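PDB 7BVE: integral membrane indolylacetylinositol arabinosyltransferase EmbC from Mycolicibacterium smegmatis, which is a membrane protein that probably transfers arabinose units to build the arabinan of the mycobacterial cell wall, captured here with ethambutol bound. Local coordinates for residues V126-Y140 against K149-P161. Residues are numbered along the deposited sequence; the frame is centred on the assembly and turned at random.
Sequences VSAPLEQVLSPDCRY and KVTGEFVGLTQGP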
ATOM      1  N   VAL A 126       9.035 -46.304  14.214  1.00 20.97           N
ATOM      2  CA  VAL A 126       9.560 -47.538  14.782  1.00 20.97           C
ATOM      3  C   VAL A 126      10.735 -47.983  13.918  1.00 20.97           C
ATOM      4  O   VAL A 126      10.833 -47.632  12.743  1.00 20.97           O
ATOM      5  CB  VAL A 126       8.448 -48.616  14.877  1.00 20.97           C
ATOM      6  CG1 VAL A 126       8.092 -49.173  13.517  1.00 20.97           C
ATOM      7  CG2 VAL A 126       8.798 -49.708  15.868  1.00 20.97           C
ATOM      8  N   SER A 127      11.670 -48.711  14.525  1.00 27.04           N
ATOM      9  CA  SER A 127      12.860 -49.166  13.818  1.00 27.04           C
ATOM     10  C   SER A 127      13.326 -50.474  14.435  1.00 27.04           C
ATOM     11  O   SER A 127      13.028 -50.771  15.591  1.00 27.04           O
ATOM     12  CB  SER A 127      13.979 -48.127  13.875  1.00 27.04           C
ATOM     13  OG  SER A 127      13.588 -46.918  13.254  1.00 27.04           O
ATOM     14  N   ALA A 128      14.078 -51.245  13.649  1.00 39.15           N
ATOM     15  CA  ALA A 128      14.615 -52.526  14.099  1.00 39.15           C
ATOM     16  C   ALA A 128      15.805 -52.949  13.248  1.00 39.15           C
ATOM     17  O   ALA A 128      15.851 -52.634  12.053  1.00 39.15           O
ATOM     18  CB  ALA A 128      13.541 -53.610  14.052  1.00 39.15           C
ATOM     19  N   PRO A 129      16.788 -53.646  13.825  1.00 54.01           N
ATOM     20  CA  PRO A 129      17.904 -54.156  13.020  1.00 54.01           C
ATOM     21  C   PRO A 129      17.451 -55.232  12.046  1.00 54.01           C
ATOM     22  O   PRO A 129      16.540 -56.013  12.326  1.00 54.01           O
ATOM     23  CB  PRO A 129      18.867 -54.721  14.068  1.00 54.01           C
ATOM     24  CG  PRO A 129      18.537 -53.986  15.310  1.00 54.01           C
ATOM     25  CD  PRO A 129      17.057 -53.776  15.265  1.00 54.01           C
ATOM     26  N   LEU A 130      18.121 -55.274  10.894  1.00 54.03           N
ATOM     27  CA  LEU A 130      17.596 -56.007   9.747  1.00 54.03           C
ATOM     28  C   LEU A 130      17.803 -57.509   9.893  1.00 54.03           C
ATOM     29  O   LEU A 130      16.949 -58.305   9.484  1.00 54.03           O
ATOM     30  CB  LEU A 130      18.245 -55.488   8.471  1.00 54.03           C
ATOM     31  CG  LEU A 130      17.730 -56.035   7.147  1.00 54.03           C
ATOM     32  CD1 LEU A 130      16.270 -55.690   6.944  1.00 54.03           C
ATOM     33  CD2 LEU A 130      18.559 -55.431   6.062  1.00 54.03           C
ATOM     34  N   GLU A 131      18.925 -57.924  10.484  1.00 59.28           N
ATOM     35  CA  GLU A 131      19.111 -59.340  10.789  1.00 59.28           C
ATOM     36  C   GLU A 131      18.202 -59.796  11.921  1.00 59.28           C
ATOM     37  O   GLU A 131      17.991 -61.001  12.091  1.00 59.28           O
ATOM     38  CB  GLU A 131      20.575 -59.625  11.140  1.00 59.28           C
ATOM     39  CG  GLU A 131      21.035 -59.055  12.474  1.00 59.28           C
ATOM     40  CD  GLU A 131      21.547 -57.630  12.372  1.00 59.28           C
ATOM     41  OE1 GLU A 131      21.332 -56.981  11.328  1.00 59.28           O
ATOM     42  OE2 GLU A 131      22.159 -57.154  13.350  1.00 59.28           O
ATOM     43  N   GLN A 132      17.667 -58.859  12.702  1.00 58.07           N
ATOM     44  CA  GLN A 132      16.674 -59.188  13.709  1.00 58.07           C
ATOM     45  C   GLN A 132      15.272 -59.220  13.107  1.00 58.07           C
ATOM     46  O   GLN A 132      14.403 -59.940  13.610  1.00 58.07           O
ATOM     47  CB  GLN A 132      16.779 -58.182  14.857  1.00 58.07           C
ATOM     48  CG  GLN A 132      15.989 -58.512  16.104  1.00 58.07           C
ATOM     49  CD  GLN A 132      16.258 -57.525  17.224  1.00 58.07           C
ATOM     50  OE1 GLN A 132      17.026 -56.580  17.060  1.00 58.07           O
ATOM     51  NE2 GLN A 132      15.624 -57.741  18.368  1.00 58.07           N
ATOM     52  N   VAL A 133      15.042 -58.472  12.023  1.00 52.50           N
ATOM     53  CA  VAL A 133      13.786 -58.570  11.282  1.00 52.50           C
ATOM     54  C   VAL A 133      13.726 -59.875  10.497  1.00 52.50           C
ATOM     55  O   VAL A 133      12.696 -60.556  10.476  1.00 52.50           O
ATOM     56  CB  VAL A 133      13.611 -57.341  10.370  1.00 52.50           C
ATOM     57  CG1 VAL A 133      12.420 -57.503   9.449  1.00 52.50           C
ATOM     58  CG2 VAL A 133      13.425 -56.098  11.200  1.00 52.50           C
ATOM     59  N   LEU A 134      14.838 -60.279   9.884  1.00 55.12           N
ATOM     60  CA  LEU A 134      14.883 -61.546   9.140  1.00 55.12           C
ATOM     61  C   LEU A 134      14.994 -62.787  10.046  1.00 55.12           C
ATOM     62  O   LEU A 134      15.213 -63.884   9.520  1.00 55.12           O
ATOM     63  CB  LEU A 134      16.039 -61.548   8.140  1.00 55.12           C
ATOM     64  CG  LEU A 134      15.805 -61.004   6.725  1.00 55.12           C
ATOM     65  CD1 LEU A 134      14.697 -61.792   6.043  1.00 55.12           C
ATOM     66  CD2 LEU A 134      15.516 -59.512   6.689  1.00 55.12           C
ATOM     67  N   SER A 135      14.848 -62.637  11.361  1.00 58.36           N
ATOM     68  CA  SER A 135      14.797 -63.744  12.298  1.00 58.36           C
ATOM     69  C   SER A 135      13.497 -64.524  12.102  1.00 58.36           C
ATOM     70  O   SER A 135      12.582 -64.055  11.421  1.00 58.36           O
ATOM     71  CB  SER A 135      14.923 -63.196  13.722  1.00 58.36           C
ATOM     72  OG  SER A 135      13.818 -62.373  14.047  1.00 58.36           O
ATOM     73  N   PRO A 136      13.367 -65.724  12.685  1.00 57.47           N
ATOM     74  CA  PRO A 136      12.054 -66.400  12.660  1.00 57.47           C
ATOM     75  C   PRO A 136      10.966 -65.723  13.487  1.00 57.47           C
ATOM     76  O   PRO A 136       9.809 -66.153  13.422  1.00 57.47           O
ATOM     77  CB  PRO A 136      12.369 -67.805  13.190  1.00 57.47           C
ATOM     78  CG  PRO A 136      13.662 -67.676  13.901  1.00 57.47           C
ATOM     79  CD  PRO A 136      14.424 -66.652  13.129  1.00 57.47           C
ATOM     80  N   ASP A 137      11.292 -64.690  14.260  1.00 57.33           N
ATOM     81  CA  ASP A 137      10.307 -63.841  14.914  1.00 57.33           C
ATOM     82  C   ASP A 137       9.926 -62.701  13.967  1.00 57.33           C
ATOM     83  O   ASP A 137      10.164 -62.788  12.759  1.00 57.33           O
ATOM     84  CB  ASP A 137      10.853 -63.340  16.253  1.00 57.33           C
ATOM     85  CG  ASP A 137      10.987 -64.446  17.266  1.00 57.33           C
ATOM     86  OD1 ASP A 137      10.225 -65.429  17.163  1.00 57.33           O
ATOM     87  OD2 ASP A 137      11.845 -64.335  18.165  1.00 57.33           O
ATOM     88  N   CYS A 138       9.298 -61.654  14.513  1.00 54.03           N
ATOM     89  CA  CYS A 138       8.878 -60.442  13.798  1.00 54.03           C
ATOM     90  C   CYS A 138       7.869 -60.778  12.700  1.00 54.03           C
ATOM     91  O   CYS A 138       8.106 -60.579  11.515  1.00 54.03           O
ATOM     92  CB  CYS A 138      10.077 -59.672  13.238  1.00 54.03           C
ATOM     93  SG  CYS A 138       9.693 -58.059  12.551  1.00 54.03           S
ATOM     94  N   ARG A 139       6.724 -61.297  13.122  1.00 50.43           N
ATOM     95  CA  ARG A 139       5.745 -61.824  12.186  1.00 50.43           C
ATOM     96  C   ARG A 139       4.984 -60.751  11.415  1.00 50.43           C
ATOM     97  O   ARG A 139       4.348 -61.080  10.412  1.00 50.43           O
ATOM     98  CB  ARG A 139       4.762 -62.719  12.934  1.00 96.22           C
ATOM     99  CG  ARG A 139       5.406 -63.967  13.486  1.00 96.22           C
ATOM    100  CD  ARG A 139       4.370 -64.910  14.050  1.00 96.22           C
ATOM    101  NE  ARG A 139       3.670 -64.323  15.185  1.00 96.22           N
ATOM    102  CZ  ARG A 139       4.094 -64.402  16.442  1.00 96.22           C
ATOM    103  NH1 ARG A 139       5.220 -65.044  16.722  1.00 96.22           N
ATOM    104  NH2 ARG A 139       3.395 -63.841  17.419  1.00 96.22           N
ATOM    105  N   TYR A 140       5.027 -59.491  11.834  1.00 38.26           N
ATOM    106  CA  TYR A 140       4.264 -58.460  11.146  1.00 38.26           C
ATOM    107  C   TYR A 140       5.018 -57.143  11.214  1.00 38.26           C
ATOM    108  O   TYR A 140       6.052 -57.024  11.869  1.00 38.26           O
ATOM    109  CB  TYR A 140       2.866 -58.284  11.746  1.00 38.26           C
ATOM    110  CG  TYR A 140       1.947 -59.464  11.577  1.00 38.26           C
ATOM    111  CD1 TYR A 140       1.317 -59.706  10.368  1.00 38.26           C
ATOM    112  CD2 TYR A 140       1.704 -60.331  12.630  1.00 38.26           C
ATOM    113  CE1 TYR A 140       0.476 -60.782  10.206  1.00 38.26           C
ATOM    114  CE2 TYR A 140       0.866 -61.409  12.483  1.00 38.26           C
ATOM    115  CZ  TYR A 140       0.253 -61.631  11.268  1.00 38.26           C
ATOM    116  OH  TYR A 140      -0.588 -62.709  11.114  1.00 38.26           O
ATOM    117  N   LYS A 149      -3.675 -40.118  16.042  1.00 24.68           N
ATOM    118  CA  LYS A 149      -2.440 -40.823  16.355  1.00 24.68           C
ATOM    119  C   LYS A 149      -2.032 -41.746  15.213  1.00 24.68           C
ATOM    120  O   LYS A 149      -2.882 -42.312  14.524  1.00 24.68           O
ATOM    121  CB  LYS A 149      -2.575 -41.619  17.660  1.00 24.68           C
ATOM    122  CG  LYS A 149      -3.631 -42.701  17.640  1.00 24.68           C
ATOM    123  CD  LYS A 149      -3.654 -43.466  18.942  1.00 24.68           C
ATOM    124  CE  LYS A 149      -4.696 -44.569  18.903  1.00 24.68           C
ATOM    125  NZ  LYS A 149      -4.746 -45.342  20.174  1.00 24.68           N
ATOM    126  N   VAL A 150      -0.722 -41.868  15.015  1.00 19.43           N
ATOM    127  CA  VAL A 150      -0.124 -42.878  14.151  1.00 19.43           C
ATOM    128  C   VAL A 150       0.633 -43.846  15.045  1.00 19.43           C
ATOM    129  O   VAL A 150       1.017 -43.490  16.163  1.00 19.43           O
ATOM    130  CB  VAL A 150       0.802 -42.260  13.088  1.00 19.43           C
ATOM    131  CG1 VAL A 150       0.020 -41.343  12.187  1.00 19.43           C
ATOM    132  CG2 VAL A 150       1.924 -41.498  13.728  1.00 19.43           C
ATOM    133  N   THR A 151       0.824 -45.073  14.571  1.00 17.78           N
ATOM    134  CA  THR A 151       1.366 -46.131  15.421  1.00 17.78           C
ATOM    135  C   THR A 151       1.952 -47.242  14.564  1.00 17.78           C
ATOM    136  O   THR A 151       1.319 -47.694  13.612  1.00 17.78           O
ATOM    137  CB  THR A 151       0.296 -46.668  16.380  1.00 17.78           C
ATOM    138  OG1 THR A 151       0.769 -47.853  17.033  1.00 17.78           O
ATOM    139  CG2 THR A 151      -1.036 -46.918  15.697  1.00 17.78           C
ATOM    140  N   GLY A 152       3.176 -47.656  14.885  1.00 19.65           N
ATOM    141  CA  GLY A 152       3.788 -48.799  14.240  1.00 19.65           C
ATOM    142  C   GLY A 152       4.231 -49.836  15.245  1.00 19.65           C
ATOM    143  O   GLY A 152       4.427 -49.535  16.415  1.00 19.65           O
ATOM    144  N   GLU A 153       4.391 -51.072  14.773  1.00 28.11           N
ATOM    145  CA  GLU A 153       4.738 -52.169  15.670  1.00 28.11           C
ATOM    146  C   GLU A 153       5.362 -53.363  14.965  1.00 28.11           C
ATOM    147  O   GLU A 153       4.732 -53.957  14.089  1.00 28.11           O
ATOM    148  CB  GLU A 153       3.503 -52.652  16.426  1.00 28.11           C
ATOM    149  CG  GLU A 153       3.804 -53.786  17.380  1.00 28.11           C
ATOM    150  CD  GLU A 153       2.591 -54.248  18.149  1.00 28.11           C
ATOM    151  OE1 GLU A 153       1.498 -53.688  17.931  1.00 28.11           O
ATOM    152  OE2 GLU A 153       2.732 -55.180  18.966  1.00 28.11           O
ATOM    153  N   PHE A 154       6.573 -53.748  15.357  1.00 31.57           N
ATOM    154  CA  PHE A 154       7.182 -55.008  14.931  1.00 31.57           C
ATOM    155  C   PHE A 154       6.641 -56.103  15.841  1.00 31.57           C
ATOM    156  O   PHE A 154       7.028 -56.201  17.006  1.00 31.57           O
ATOM    157  CB  PHE A 154       8.702 -54.942  14.999  1.00 31.57           C
ATOM    158  CG  PHE A 154       9.339 -54.084  13.943  1.00 31.57           C
ATOM    159  CD1 PHE A 154       9.600 -54.591  12.680  1.00 31.57           C
ATOM    160  CD2 PHE A 154       9.705 -52.783  14.219  1.00 31.57           C
ATOM    161  CE1 PHE A 154      10.206 -53.817  11.713  1.00 31.57           C
ATOM    162  CE2 PHE A 154      10.307 -51.998  13.251  1.00 31.57           C
ATOM    163  CZ  PHE A 154      10.553 -52.518  11.993  1.00 31.57           C
ATOM    164  N   VAL A 155       5.749 -56.933  15.309  1.00 36.23           N
ATOM    165  CA  VAL A 155       5.035 -57.918  16.116  1.00 36.23           C
ATOM    166  C   VAL A 155       5.883 -59.180  16.209  1.00 36.23           C
ATOM    167  O   VAL A 155       5.924 -59.980  15.275  1.00 36.23           O
ATOM    168  CB  VAL A 155       3.655 -58.224  15.531  1.00 36.23           C
ATOM    169  CG1 VAL A 155       2.910 -59.211  16.411  1.00 36.23           C
ATOM    170  CG2 VAL A 155       2.865 -56.949  15.353  1.00 36.23           C
ATOM    171  N   GLY A 156       6.539 -59.378  17.349  1.00 45.60           N
ATOM    172  CA  GLY A 156       7.322 -60.578  17.555  1.00 45.60           C
ATOM    173  C   GLY A 156       8.611 -60.383  18.325  1.00 45.60           C
ATOM    174  O   GLY A 156       9.105 -61.329  18.943  1.00 45.60           O
ATOM    175  N   LEU A 157       9.171 -59.178  18.309  1.00 48.44           N
ATOM    176  CA  LEU A 157      10.446 -58.928  18.964  1.00 48.44           C
ATOM    177  C   LEU A 157      10.337 -57.752  19.925  1.00 48.44           C
ATOM    178  O   LEU A 157       9.403 -56.950  19.864  1.00 48.44           O
ATOM    179  CB  LEU A 157      11.562 -58.702  17.931  1.00 48.44           C
ATOM    180  CG  LEU A 157      11.549 -57.597  16.871  1.00 48.44           C
ATOM    181  CD1 LEU A 157      12.183 -56.311  17.353  1.00 48.44           C
ATOM    182  CD2 LEU A 157      12.287 -58.094  15.662  1.00 48.44           C
ATOM    183  N   THR A 158      11.319 -57.669  20.822  1.00 58.87           N
ATOM    184  CA  THR A 158      11.409 -56.638  21.848  1.00 58.87           C
ATOM    185  C   THR A 158      12.721 -55.883  21.689  1.00 58.87           C
ATOM    186  O   THR A 158      13.524 -56.173  20.800  1.00 58.87           O
ATOM    187  CB  THR A 158      11.330 -57.242  23.251  1.00 58.87           C
ATOM    188  OG1 THR A 158      12.410 -58.166  23.424  1.00 58.87           O
ATOM    189  CG2 THR A 158      10.013 -57.970  23.457  1.00 58.87           C
ATOM    190  N   GLN A 159      12.949 -54.914  22.577  1.00 61.82           N
ATOM    191  CA  GLN A 159      14.181 -54.139  22.528  1.00 61.82           C
ATOM    192  C   GLN A 159      15.367 -54.965  23.020  1.00 61.82           C
ATOM    193  O   GLN A 159      15.232 -56.096  23.490  1.00 61.82           O
ATOM    194  CB  GLN A 159      14.089 -52.879  23.387  1.00 61.82           C
ATOM    195  CG  GLN A 159      13.140 -51.803  22.916  1.00 61.82           C
ATOM    196  CD  GLN A 159      11.746 -52.029  23.418  1.00 61.82           C
ATOM    197  OE1 GLN A 159      11.522 -52.896  24.256  1.00 61.82           O
ATOM    198  NE2 GLN A 159      10.804 -51.222  22.951  1.00 61.82           N
ATOM    199  N   GLY A 160      16.547 -54.363  22.922  1.00 63.04           N
ATOM    200  CA  GLY A 160      17.760 -54.975  23.408  1.00 63.04           C
ATOM    201  C   GLY A 160      18.443 -54.113  24.447  1.00 63.04           C
ATOM    202  O   GLY A 160      17.795 -53.388  25.208  1.00 63.04           O
ATOM    203  N   PRO A 161      19.772 -54.188  24.515  1.00 65.17           N
ATOM    204  CA  PRO A 161      20.506 -53.309  25.434  1.00 65.17           C
ATOM    205  C   PRO A 161      20.633 -51.888  24.901  1.00 65.17           C
ATOM    206  O   PRO A 161      21.663 -51.509  24.335  1.00 65.17           O
ATOM    207  CB  PRO A 161      21.868 -53.999  25.563  1.00 65.17           C
ATOM    208  CG  PRO A 161      22.017 -54.777  24.305  1.00 65.17           C
ATOM    209  CD  PRO A 161      20.637 -55.215  23.912  1.00 65.17           C
TER
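F154 of strand 149-155 reaches across to strand 123-129, where the methyl of A128 sits over the centre of its ring as a CH-pi contact, A128 CB lying 3.8 Å from the F154 ring centroid and 14° off the normal. Both methyls of V126 meet the CD2-CE2 side of the ring, CG1 coming within 3.6 Å of F154 CE2. V133 CG2 approaches F154 CE1 obliquely from the short helix 130-133. C138 SG meets the ring from its edge, 3.5 Å from F154 CD1, a sulfur-aromatic contact; chi1 of -172° swings the sulfur away from the backbone N of C138 and beside its carbonyl carbon. F154 thus joins two antiparallel sheets stacked face to face; the axes of 126-129 and 149-155 approach to 7.2 Å, with directions 22° apart, a sandwich packing consistent with the concanavalin-like domain to which both strands belong. L157 continues this apolar layer further along the chain: its CD2 lies 3.6 Å from C138 CB and also touches CG of Q132, while V170 packs on it from the same chain. The looser, solvent side is formed by the exposed D137, R139, Y140 and G156, where few bonds join the two segments. R139 N donates to V155 O at 2.6 Å in a bent bond, and the return bond from V155 N to Y140 O is weak. Here V155 touches Y140 through CG2 against CB, its CB lying near the plane of the exposed tyrosine ring, and the poorly ordered side chain of R139 touches V155 O through CB alone.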